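Local coordinates for mitochondrial dynamics protein MID49 (Mus musculus, PDB 4WOY) that acts as a mitochondrial outer membrane receptor that recruits the fission protein Drp1 to the mitochondrial surface and regulates its GTPase activity, at residues L75-G80 against M180-A185; P79-L84 against V100-L105. The protein carries 1 engineered substitution. One frame throughout, in Å; residues are numbered along the deposited sequence.

How the contacts relate
Both contacts belong to the MID51-like, nucleotidyltransferase-related part of this fragment, which is predicted to face the cytosol, and their strands reach the same mixed sheet. Contact 1 is mostly buried. There the loop leaving strand 69-74 meets the end of strand 173-182 through aliphatic side chains and one backbone hydrogen bond. Contact 2 lies nearer the surface and joins the two strands of the hairpin 82-86 and 97-102. It has three backbone bonds and an arginine chain laid over a tryptophan ring. The ranges overlap at Pro79 and Gly80, so one run of chain leads from the first contact into the second. Leu77 of contact 1 packs on Trp82 and Val100 of contact 2, and Gly184 touches Leu84.

Contact 1: residues L75-G80 against M180-A185; sequences LELEPG and MVVPGA
Leu75 and Val181 are joined by the one hydrogen bond between segments 75-80 and 180-185. Leu75 N donates a hydrogen bond to Val181 O, at 2.9 Å. The bond is nearly straight, 165° at the hydrogen, and runs almost along the C=O axis. The packed part of the contact gathers around it. The Leu75 side chain folds back beside its own backbone N (chi1 -78°). This keeps CD1 near the bonded carbonyl, 3.5 Å from Val181 O. The same methyl also meets the residue before Val181: Leu75 CD1 is 3.8 Å from Met180 CB. Met180 then leads on to Leu129 and Leu133 of helix 126-139.

Farther along the strand, Val182 uses a single methyl for two leucines. Val182 CG1 lies 4.1 Å from Leu75 CB and 4.0 Å from Leu77 CD1. Trp205 touches both Leu75 and Val182, while Trp115 packs on Leu75 and Leu77.

The packing thins out toward solvent. Leu77 is partly exposed and reaches the strand through one methyl. Glu76 is exposed, and its side chain starts away from the strand. Its backbone O is held by Trp115 NE1. Pro183 is exposed too and stands at the margin. Beyond it the two segments separate.

Val181 also has a backbone bond to Ala73, two residues before Leu75. Partners on either side of one residue are the mark of parallel strand pairing. The contact thus carries the parallel pairing of strands 69-74 and 173-182 into the following loop, within the mixed sheet of a nucleotidyltransferase-like fold.

Contact 2: residues P79-L84 against V100-L105; sequences PGLWSL and VRRTQL
Trp82 and Arg102 face each other as a non-hydrogen-bonded pair of an antiparallel hairpin. Backbone bonds lie on both sides of them. Ser83 and Arg101 form the hydrogen-bonded pair: Arg101 N to Ser83 O is 2.8 Å and nearly straight (174°), and Ser83 N to Arg101 O is 2.9 Å. Both donors lie in the carbonyl plane. Beyond the strands, Thr103 N binds Leu81 O at 2.8 Å. This third bond is more bent, and its donor sits above the carbonyl plane.

The main side-chain contact is CH-pi. Arg102 CD lies over one face of the indole, 3.7 Å from the centroid of the Trp82 six-membered ring. Arg102 CB touches the ring as well, 3.6 Å from Trp82 CZ3. CG of Arg102 is anti to the backbone N (chi1 177°), and a bend at chi2 brings CD over the ring. The guanidinium is turned 69° from the indole plane. Its cation-pi attraction is long and weak at most.

One apolar contact adjoins this pair: Trp82 CE3 is 4.0 Å from Val100 CG1. The flat guanidinium is sandwiched between two leucines, with Leu81 CG across the contact over one face and Leu105 CD2 of its own segment over the opposite face.

The polar ends are held elsewhere. Arg102 NE forms a salt bridge with Asp116, and NH2 bonds to His108 O. Trp82 NE1 bonds to Glu78. The arginine thus divides its work: its aliphatic part packs on the tryptophan, while its buried charge is probably balanced largely by Asp116, linking the hairpin to the following loop.

Contact 1: residues L75-G80 against M180-A185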
ATOM      1  N   LEU A  75       6.418  -5.978 -14.179  1.00 34.05           N
ATOM      2  CA  LEU A  75       7.510  -6.204 -15.107  1.00 32.94           C
ATOM      3  C   LEU A  75       7.592  -7.692 -15.374  1.00 32.06           C
ATOM      4  O   LEU A  75       7.430  -8.489 -14.439  1.00 36.39           O
ATOM      5  CB  LEU A  75       8.830  -5.697 -14.531  1.00 42.41           C
ATOM      6  CG  LEU A  75       9.113  -4.198 -14.559  1.00 43.18           C
ATOM      7  CD1 LEU A  75       8.366  -3.467 -13.438  1.00 27.33           C
ATOM      8  CD2 LEU A  75      10.624  -3.980 -14.501  1.00 35.97           C
ATOM      9  N   GLU A  76       7.779  -8.086 -16.632  1.00 32.45           N
ATOM     10  CA  GLU A  76       8.017  -9.501 -16.897  1.00 34.09           C
ATOM     11  C   GLU A  76       9.510  -9.707 -17.069  1.00 37.09           C
ATOM     12  O   GLU A  76      10.057  -9.408 -18.125  1.00 43.94           O
ATOM     13  CB  GLU A  76       7.246  -9.989 -18.123  1.00 35.99           C
ATOM     14  CG  GLU A  76       5.739  -9.943 -17.895  1.00 40.45           C
ATOM     15  CD  GLU A  76       4.916 -10.241 -19.118  1.00 46.29           C
ATOM     16  OE1 GLU A  76       5.471 -10.310 -20.245  1.00 44.61           O
ATOM     17  OE2 GLU A  76       3.694 -10.418 -18.932  1.00 50.00           O
ATOM     18  N   LEU A  77      10.167 -10.209 -16.024  1.00 33.92           N
ATOM     19  CA  LEU A  77      11.608 -10.427 -16.077  1.00 36.89           C
ATOM     20  C   LEU A  77      11.951 -11.811 -16.675  1.00 36.41           C
ATOM     21  O   LEU A  77      11.251 -12.792 -16.427  1.00 39.97           O
ATOM     22  CB  LEU A  77      12.211 -10.279 -14.678  1.00 36.57           C
ATOM     23  CG  LEU A  77      12.080  -8.911 -13.997  1.00 37.08           C
ATOM     24  CD1 LEU A  77      12.735  -8.895 -12.612  1.00 33.05           C
ATOM     25  CD2 LEU A  77      12.669  -7.831 -14.884  1.00 30.46           C
ATOM     26  N   GLU A  78      12.991 -11.883 -17.497  1.00 37.24           N
ATOM     27  CA  GLU A  78      13.466 -13.185 -17.996  1.00 39.73           C
ATOM     28  C   GLU A  78      13.865 -14.099 -16.831  1.00 40.29           C
ATOM     29  O   GLU A  78      14.618 -13.700 -15.955  1.00 52.01           O
ATOM     30  CB  GLU A  78      14.656 -13.035 -18.962  1.00 40.51           C
ATOM     31  CG  GLU A  78      14.375 -12.200 -20.211  1.00 47.98           C
ATOM     32  CD  GLU A  78      14.496 -10.688 -19.981  1.00 48.28           C
ATOM     33  OE1 GLU A  78      14.599 -10.247 -18.816  1.00 36.35           O
ATOM     34  OE2 GLU A  78      14.498  -9.941 -20.978  1.00 46.82           O
ATOM     35  N   PRO A  79      13.314 -15.310 -16.794  1.00 44.73           N
ATOM     36  CA  PRO A  79      13.634 -16.219 -15.681  1.00 52.72           C
ATOM     37  C   PRO A  79      15.117 -16.574 -15.573  1.00 57.80           C
ATOM     38  O   PRO A  79      15.721 -17.003 -16.546  1.00 59.05           O
ATOM     39  CB  PRO A  79      12.791 -17.464 -15.992  1.00 56.69           C
ATOM     40  CG  PRO A  79      12.450 -17.350 -17.467  1.00 54.31           C
ATOM     41  CD  PRO A  79      12.347 -15.886 -17.748  1.00 48.55           C
ATOM     42  N   GLY A  80      15.693 -16.358 -14.393  1.00 76.27           N
ATOM     43  CA  GLY A  80      17.086 -16.685 -14.148  1.00 86.59           C
ATOM     44  C   GLY A  80      18.109 -15.673 -14.640  1.00 78.93           C
ATOM     45  O   GLY A  80      19.312 -15.863 -14.478  1.00 84.57           O
ATOM     46  N   MET A 180       4.938   0.063 -10.492  1.00 31.46           N
ATOM     47  CA  MET A 180       5.696  -0.937 -11.273  1.00 36.07           C
ATOM     48  C   MET A 180       6.242  -1.989 -10.307  1.00 29.48           C
ATOM     49  O   MET A 180       6.905  -1.651  -9.329  1.00 26.98           O
ATOM     50  CB  MET A 180       6.834  -0.295 -12.078  1.00 34.75           C
ATOM     51  CG  MET A 180       6.362   0.476 -13.329  1.00 36.74           C
ATOM     52  SD  MET A 180       7.656   1.418 -14.153  1.00 49.59           S
ATOM     53  CE  MET A 180       8.192   2.539 -12.861  1.00 33.08           C
ATOM     54  N   VAL A 181       5.933  -3.254 -10.547  1.00 36.33           N
ATOM     55  CA  VAL A 181       6.218  -4.266  -9.550  1.00 32.60           C
ATOM     56  C   VAL A 181       6.934  -5.479 -10.132  1.00 35.28           C
ATOM     57  O   VAL A 181       6.791  -5.780 -11.328  1.00 34.85           O
ATOM     58  CB  VAL A 181       4.922  -4.702  -8.830  1.00 33.94           C
ATOM     59  CG1 VAL A 181       4.225  -3.487  -8.198  1.00 26.97           C
ATOM     60  CG2 VAL A 181       3.966  -5.402  -9.786  1.00 34.41           C
ATOM     61  N   VAL A 182       7.757  -6.125  -9.293  1.00 36.30           N
ATOM     62  CA  VAL A 182       8.354  -7.434  -9.615  1.00 38.46           C
ATOM     63  C   VAL A 182       7.958  -8.427  -8.488  1.00 36.99           C
ATOM     64  O   VAL A 182       7.685  -7.989  -7.346  1.00 32.80           O
ATOM     65  CB  VAL A 182       9.908  -7.353  -9.784  1.00 47.24           C
ATOM     66  CG1 VAL A 182      10.304  -6.270 -10.779  1.00 39.68           C
ATOM     67  CG2 VAL A 182      10.573  -7.085  -8.495  1.00 48.81           C
ATOM     68  N   PRO A 183       7.937  -9.757  -8.786  1.00 37.25           N
ATOM     69  CA  PRO A 183       7.381 -10.785  -7.874  1.00 44.49           C
ATOM     70  C   PRO A 183       8.006 -11.004  -6.481  1.00 55.20           C
ATOM     71  O   PRO A 183       7.313 -11.569  -5.644  1.00 81.48           O
ATOM     72  CB  PRO A 183       7.512 -12.080  -8.690  1.00 42.38           C
ATOM     73  CG  PRO A 183       7.421 -11.637 -10.103  1.00 40.80           C
ATOM     74  CD  PRO A 183       8.164 -10.308 -10.133  1.00 44.47           C
ATOM     75  N   GLY A 184       9.242 -10.618  -6.217  1.00 43.93           N
ATOM     76  CA  GLY A 184       9.777 -10.685  -4.850  1.00 53.32           C
ATOM     77  C   GLY A 184       9.766 -11.948  -3.966  1.00 55.73           C
ATOM     78  O   GLY A 184      10.425 -11.963  -2.916  1.00 49.05           O
ATOM     79  N   ALA A 185       9.050 -12.995  -4.374  1.00 53.84           N
ATOM     80  CA  ALA A 185       9.076 -14.300  -3.700  1.00 56.00           C
ATOM     81  C   ALA A 185       8.356 -15.360  -4.536  1.00 62.30           C
ATOM     82  O   ALA A 185       7.381 -15.069  -5.239  1.00 57.76           O
ATOM     83  CB  ALA A 185       8.454 -14.231  -2.298  1.00 55.35           C
TER

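Contact 2: residues P79-L84 against V100-L105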
ATOM      1  N   PRO A  79      13.314 -15.310 -16.794  1.00 44.73           N
ATOM      2  CA  PRO A  79      13.634 -16.219 -15.681  1.00 52.72           C
ATOM      3  C   PRO A  79      15.117 -16.574 -15.573  1.00 57.80           C
ATOM      4  O   PRO A  79      15.721 -17.003 -16.546  1.00 59.05           O
ATOM      5  CB  PRO A  79      12.791 -17.464 -15.992  1.00 56.69           C
ATOM      6  CG  PRO A  79      12.450 -17.350 -17.467  1.00 54.31           C
ATOM      7  CD  PRO A  79      12.347 -15.886 -17.748  1.00 48.55           C
ATOM      8  N   GLY A  80      15.693 -16.358 -14.393  1.00 76.27           N
ATOM      9  CA  GLY A  80      17.086 -16.685 -14.148  1.00 86.59           C
ATOM     10  C   GLY A  80      18.109 -15.673 -14.640  1.00 78.93           C
ATOM     11  O   GLY A  80      19.312 -15.863 -14.478  1.00 84.57           O
ATOM     12  N   LEU A  81      17.633 -14.603 -15.256  1.00 61.20           N
ATOM     13  CA  LEU A  81      18.509 -13.529 -15.718  1.00 51.55           C
ATOM     14  C   LEU A  81      18.640 -12.483 -14.627  1.00 44.15           C
ATOM     15  O   LEU A  81      19.455 -11.570 -14.715  1.00 36.88           O
ATOM     16  CB  LEU A  81      17.951 -12.886 -16.984  1.00 45.66           C
ATOM     17  CG  LEU A  81      18.877 -12.483 -18.125  1.00 47.82           C
ATOM     18  CD1 LEU A  81      19.666 -13.678 -18.649  1.00 50.69           C
ATOM     19  CD2 LEU A  81      18.038 -11.860 -19.248  1.00 48.69           C
ATOM     20  N   TRP A  82      17.814 -12.632 -13.599  1.00 42.82           N
ATOM     21  CA  TRP A  82      17.699 -11.637 -12.541  1.00 37.58           C
ATOM     22  C   TRP A  82      17.589 -12.329 -11.205  1.00 43.72           C
ATOM     23  O   TRP A  82      16.970 -13.387 -11.092  1.00 55.99           O
ATOM     24  CB  TRP A  82      16.482 -10.732 -12.761  1.00 33.40           C
ATOM     25  CG  TRP A  82      16.447 -10.097 -14.113  1.00 36.93           C
ATOM     26  CD1 TRP A  82      15.850 -10.590 -15.255  1.00 34.19           C
ATOM     27  CD2 TRP A  82      17.044  -8.837 -14.475  1.00 34.80           C
ATOM     28  NE1 TRP A  82      16.038  -9.699 -16.294  1.00 37.17           N
ATOM     29  CE2 TRP A  82      16.768  -8.624 -15.847  1.00 34.20           C
ATOM     30  CE3 TRP A  82      17.780  -7.867 -13.765  1.00 36.43           C
ATOM     31  CZ2 TRP A  82      17.207  -7.482 -16.528  1.00 33.26           C
ATOM     32  CZ3 TRP A  82      18.210  -6.712 -14.450  1.00 36.71           C
ATOM     33  CH2 TRP A  82      17.919  -6.538 -15.819  1.00 33.54           C
ATOM     34  N   SER A  83      18.203 -11.717 -10.200  1.00 39.83           N
ATOM     35  CA  SER A  83      18.305 -12.311  -8.877  1.00 35.94           C
ATOM     36  C   SER A  83      17.959 -11.268  -7.831  1.00 34.38           C
ATOM     37  O   SER A  83      18.146 -10.095  -8.051  1.00 33.82           O
ATOM     38  CB  SER A  83      19.713 -12.864  -8.665  1.00 38.22           C
ATOM     39  OG  SER A  83      19.966 -13.101  -7.297  1.00 53.71           O
ATOM     40  N   LEU A  84      17.433 -11.687  -6.704  1.00 35.06           N
ATOM     41  CA  LEU A  84      17.048 -10.758  -5.663  1.00 33.98           C
ATOM     42  C   LEU A  84      18.127 -10.665  -4.638  1.00 39.52           C
ATOM     43  O   LEU A  84      18.737 -11.665  -4.271  1.00 47.85           O
ATOM     44  CB  LEU A  84      15.756 -11.196  -4.980  1.00 34.35           C
ATOM     45  CG  LEU A  84      14.621 -11.331  -5.978  1.00 33.71           C
ATOM     46  CD1 LEU A  84      13.361 -11.684  -5.236  1.00 34.25           C
ATOM     47  CD2 LEU A  84      14.457 -10.039  -6.791  1.00 31.70           C
ATOM     48  N   VAL A 100      17.639  -5.718  -7.336  1.00 39.14           N
ATOM     49  CA  VAL A 100      17.367  -6.630  -8.423  1.00 32.87           C
ATOM     50  C   VAL A 100      18.654  -6.688  -9.266  1.00 37.70           C
ATOM     51  O   VAL A 100      19.017  -5.719  -9.945  1.00 39.71           O
ATOM     52  CB  VAL A 100      16.114  -6.178  -9.263  1.00 40.33           C
ATOM     53  CG1 VAL A 100      15.824  -7.150 -10.371  1.00 37.33           C
ATOM     54  CG2 VAL A 100      14.883  -6.029  -8.378  1.00 32.17           C
ATOM     55  N   ARG A 101      19.345  -7.826  -9.189  1.00 39.25           N
ATOM     56  CA  ARG A 101      20.684  -7.999  -9.750  1.00 34.43           C
ATOM     57  C   ARG A 101      20.610  -8.654 -11.120  1.00 42.94           C
ATOM     58  O   ARG A 101      20.001  -9.708 -11.303  1.00 44.27           O
ATOM     59  CB  ARG A 101      21.547  -8.858  -8.811  1.00 43.08           C
ATOM     60  CG  ARG A 101      23.018  -8.967  -9.180  1.00 44.39           C
ATOM     61  CD  ARG A 101      23.724 -10.078  -8.376  1.00 49.43           C
ATOM     62  NE  ARG A 101      24.190  -9.625  -7.068  1.00 67.81           N
ATOM     63  CZ  ARG A 101      24.261 -10.397  -5.984  1.00 81.33           C
ATOM     64  NH1 ARG A 101      23.876 -11.676  -6.033  1.00 95.20           N
ATOM     65  NH2 ARG A 101      24.706  -9.886  -4.839  1.00 82.23           N
ATOM     66  N   ARG A 102      21.240  -8.022 -12.085  1.00 32.55           N
ATOM     67  CA  ARG A 102      21.359  -8.584 -13.402  1.00 38.65           C
ATOM     68  C   ARG A 102      22.374  -9.716 -13.303  1.00 43.84           C
ATOM     69  O   ARG A 102      23.360  -9.616 -12.578  1.00 45.26           O
ATOM     70  CB  ARG A 102      21.755  -7.515 -14.413  1.00 33.29           C
ATOM     71  CG  ARG A 102      21.977  -8.044 -15.810  1.00 38.30           C
ATOM     72  CD  ARG A 102      20.751  -8.711 -16.432  1.00 34.89           C
ATOM     73  NE  ARG A 102      20.856  -8.591 -17.885  1.00 38.53           N
ATOM     74  CZ  ARG A 102      21.582  -9.396 -18.659  1.00 39.00           C
ATOM     75  NH1 ARG A 102      22.257 -10.409 -18.132  1.00 39.19           N
ATOM     76  NH2 ARG A 102      21.638  -9.191 -19.970  1.00 39.14           N
ATOM     77  N   THR A 103      22.073 -10.818 -13.983  1.00 45.05           N
ATOM     78  CA  THR A 103      22.818 -12.076 -13.887  1.00 43.42           C
ATOM     79  C   THR A 103      23.335 -12.519 -15.263  1.00 41.07           C
ATOM     80  O   THR A 103      22.858 -12.028 -16.277  1.00 40.61           O
ATOM     81  CB  THR A 103      21.884 -13.198 -13.325  1.00 55.01           C
ATOM     82  OG1 THR A 103      21.391 -12.848 -12.026  1.00 74.05           O
ATOM     83  CG2 THR A 103      22.608 -14.371 -13.172  1.00 60.19           C
ATOM     84  N   GLN A 104      24.288 -13.454 -15.304  1.00 50.88           N
ATOM     85  CA  GLN A 104      24.691 -14.105 -16.551  1.00 50.41           C
ATOM     86  C   GLN A 104      25.126 -13.090 -17.597  1.00 45.23           C
ATOM     87  O   GLN A 104      24.793 -13.201 -18.752  1.00 48.82           O
ATOM     88  CB  GLN A 104      23.536 -14.965 -17.088  1.00 59.74           C
ATOM     89  CG  GLN A 104      23.021 -15.978 -16.064  1.00 67.87           C
ATOM     90  CD  GLN A 104      22.270 -17.144 -16.664  1.00 80.92           C
ATOM     91  OE1 GLN A 104      21.972 -17.165 -17.855  1.00 90.64           O
ATOM     92  NE2 GLN A 104      21.920 -18.107 -15.825  1.00 83.64           N
ATOM     93  N   LEU A 105      25.877 -12.094 -17.179  1.00 44.09           N
ATOM     94  CA  LEU A 105      26.355 -11.058 -18.085  1.00 43.63           C
ATOM     95  C   LEU A 105      27.433 -11.550 -19.052  1.00 46.26           C
ATOM     96  O   LEU A 105      27.633 -10.952 -20.112  1.00 46.65           O
ATOM     97  CB  LEU A 105      26.882  -9.863 -17.268  1.00 41.96           C
ATOM     98  CG  LEU A 105      25.692  -9.059 -16.727  1.00 45.62           C
ATOM     99  CD1 LEU A 105      26.090  -8.086 -15.623  1.00 38.22           C
ATOM    100  CD2 LEU A 105      24.994  -8.355 -17.883  1.00 38.87           C
TER